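Local coordinates for protein PipY (Synechococcus elongatus, PDB 5NLC) that binds pyridoxal 5'-phosphate and probably takes part in keeping the cellular supply of this vitamin B6 cofactor in balance, at residues A54-L59 with E83-I88. Numbering follows the deposited sequence.
Sequences AKQAEL and EHFDWI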
loop_
_atom_site.group_PDB
_atom_site.type_symbol
_atom_site.label_atom_id
_atom_site.label_comp_id
_atom_site.label_asym_id
_atom_site.label_seq_id
_atom_site.Cartn_x
_atom_site.Cartn_y
_atom_site.Cartn_z
ATOM N N ALA A 54 14.167 6.773 -9.981
ATOM C CA ALA A 54 15.302 7.683 -9.935
ATOM C C ALA A 54 16.116 7.485 -8.650
ATOM O O ALA A 54 17.335 7.485 -8.670
ATOM C CB ALA A 54 14.842 9.133 -10.057
ATOM N N LYS A 55 15.434 7.230 -7.554
ATOM C CA LYS A 55 16.060 7.234 -6.254
ATOM C C LYS A 55 16.629 5.860 -5.885
ATOM O O LYS A 55 17.502 5.762 -5.026
ATOM C CB LYS A 55 14.974 7.571 -5.253
ATOM C CG LYS A 55 15.403 8.486 -4.160
ATOM C CD LYS A 55 14.219 8.785 -3.264
ATOM C CE LYS A 55 13.360 9.868 -3.842
ATOM N NZ LYS A 55 12.309 10.265 -2.878
ATOM N N GLN A 56 16.086 4.808 -6.496
ATOM C CA GLN A 56 16.430 3.426 -6.164
ATOM C C GLN A 56 17.848 2.984 -6.500
ATOM O O GLN A 56 18.395 2.141 -5.777
ATOM C CB GLN A 56 15.461 2.455 -6.824
ATOM C CG GLN A 56 14.091 2.507 -6.201
ATOM C CD GLN A 56 13.101 1.524 -6.858
ATOM O OE1 GLN A 56 13.325 1.020 -7.976
ATOM N NE2 GLN A 56 11.986 1.268 -6.181
ATOM N N ALA A 57 18.451 3.530 -7.578
ATOM C CA ALA A 57 19.720 2.959 -8.087
ATOM C C ALA A 57 20.873 2.965 -7.095
ATOM O O ALA A 57 21.547 1.943 -6.930
ATOM C CB ALA A 57 20.163 3.603 -9.387
ATOM N N GLU A 58 21.065 4.050 -6.363
ATOM C CA GLU A 58 22.156 4.080 -5.357
ATOM C C GLU A 58 21.939 3.189 -4.131
ATOM O O GLU A 58 22.895 2.860 -3.401
ATOM C CB GLU A 58 22.413 5.493 -4.840
ATOM C CG GLU A 58 23.184 6.375 -5.821
ATOM C CD GLU A 58 22.298 6.910 -6.965
ATOM O OE1 GLU A 58 21.058 6.758 -6.913
ATOM O OE2 GLU A 58 22.826 7.478 -7.946
ATOM N N LEU A 59 20.699 2.815 -3.924
ATOM C CA LEU A 59 20.304 2.141 -2.697
ATOM C C LEU A 59 20.229 0.621 -2.849
ATOM O O LEU A 59 19.883 -0.068 -1.885
ATOM C CB LEU A 59 18.952 2.671 -2.232
ATOM C CG LEU A 59 18.900 4.152 -1.859
ATOM C CD1 LEU A 59 17.474 4.643 -1.739
ATOM C CD2 LEU A 59 19.671 4.468 -0.584
ATOM N N GLU A 83 8.777 -4.083 -12.227
ATOM C CA GLU A 83 10.221 -4.234 -12.226
ATOM C C GLU A 83 10.822 -3.653 -10.948
ATOM O O GLU A 83 11.798 -4.207 -10.479
ATOM C CB GLU A 83 10.856 -3.564 -13.465
ATOM C CG GLU A 83 10.668 -4.331 -14.799
ATOM C CD GLU A 83 11.167 -3.545 -16.046
ATOM O OE1 GLU A 83 11.210 -2.294 -16.019
ATOM O OE2 GLU A 83 11.504 -4.188 -17.067
ATOM N N HIS A 84 10.221 -2.578 -10.398
ATOM C CA HIS A 84 10.803 -1.765 -9.349
ATOM C C HIS A 84 10.146 -1.864 -7.978
ATOM O O HIS A 84 10.737 -1.392 -7.074
ATOM C CB HIS A 84 10.868 -0.293 -9.782
ATOM C CG HIS A 84 11.838 -0.077 -10.901
ATOM N ND1 HIS A 84 13.168 0.217 -10.686
ATOM C CD2 HIS A 84 11.687 -0.219 -12.238
ATOM C CE1 HIS A 84 13.795 0.231 -11.861
ATOM N NE2 HIS A 84 12.909 0.019 -12.816
ATOM N N PHE A 85 8.934 -2.381 -7.836
ATOM C CA PHE A 85 8.274 -2.382 -6.544
ATOM C C PHE A 85 8.053 -3.806 -6.066
ATOM O O PHE A 85 7.698 -4.699 -6.825
ATOM C CB PHE A 85 6.976 -1.594 -6.642
ATOM C CG PHE A 85 7.206 -0.082 -6.736
ATOM C CD1 PHE A 85 7.352 0.672 -5.591
ATOM C CD2 PHE A 85 7.271 0.538 -7.941
ATOM C CE1 PHE A 85 7.597 2.035 -5.652
ATOM C CE2 PHE A 85 7.508 1.893 -8.051
ATOM C CZ PHE A 85 7.666 2.658 -6.905
ATOM N N ASP A 86 8.154 -4.006 -4.786
ATOM C CA ASP A 86 7.820 -5.262 -4.119
ATOM C C ASP A 86 6.294 -5.375 -3.840
ATOM O O ASP A 86 5.725 -6.445 -3.962
ATOM C CB ASP A 86 8.626 -5.303 -2.800
ATOM C CG ASP A 86 10.123 -5.224 -3.062
ATOM O OD1 ASP A 86 10.563 -6.158 -3.781
ATOM O OD2 ASP A 86 10.781 -4.212 -2.700
ATOM N N TRP A 87 5.693 -4.261 -3.457
ATOM C CA TRP A 87 4.287 -4.094 -3.147
ATOM C C TRP A 87 3.701 -2.993 -3.996
ATOM O O TRP A 87 4.317 -1.880 -4.136
ATOM C CB TRP A 87 4.047 -3.660 -1.680
ATOM C CG TRP A 87 4.182 -4.755 -0.681
ATOM C CD1 TRP A 87 5.329 -5.229 -0.199
ATOM C CD2 TRP A 87 3.135 -5.498 -0.038
ATOM N NE1 TRP A 87 5.104 -6.252 0.683
ATOM C CE2 TRP A 87 3.757 -6.418 0.817
ATOM C CE3 TRP A 87 1.742 -5.487 -0.117
ATOM C CZ2 TRP A 87 3.040 -7.366 1.563
ATOM C CZ3 TRP A 87 1.022 -6.382 0.696
ATOM C CH2 TRP A 87 1.668 -7.334 1.456
ATOM N N ILE A 88 2.505 -3.258 -4.523
ATOM C CA ILE A 88 1.739 -2.238 -5.223
ATOM C C ILE A 88 0.394 -2.156 -4.537
ATOM O O ILE A 88 -0.369 -3.123 -4.587
ATOM C CB ILE A 88 1.593 -2.576 -6.731
ATOM C CG1 ILE A 88 2.950 -2.725 -7.369
ATOM C CG2 ILE A 88 0.681 -1.536 -7.385
ATOM C CD1 ILE A 88 2.915 -3.274 -8.775
#
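With CG anti to the backbone carbonyl carbon (chi1 -71°) and the chain fully extended beyond it, Q56 reaches from helix 49-56 to H84, whose own CG is likewise anti to the backbone carbonyl carbon and turns the ND1 edge of its imidazole to the amide, the two planes 29° apart. Both ends of that amide are then used on a single residue. ND1 of H84 donates to OE1 of Q56 at 2.8 Å, nearly in line with the C=O bond and close to the plane of the ring, although the N-H...O angle is only 146°. NE2 of Q56 in turn donates to the backbone O of H84 at 3.1 Å, approaching tilted from the carbonyl plane. With NE2 directed to the backbone O, OE1 is left facing ND1, which is therefore likely to carry a proton. The pair illustrates how neighbouring helices of a modified TIM barrel, the fold type III scaffold of PLP proteins, can be joined outside the sheet: F85 leaves the helical conformation and the chain turns into strand 87-91, while the amide holds the last turn of helix 78-84 beside helix 49-56. A leucine in place of Q56 would probably leave both ND1 and the carbonyl O of H84 without these partners and the imidazole freer to turn. NE2 of Q56 also lies over one face of the F85 ring, 4.5 Å from CE1. W67 of strand 66-69 touches the side chains of both Q56 and F85, and A52 packs against F85 from helix 49-56.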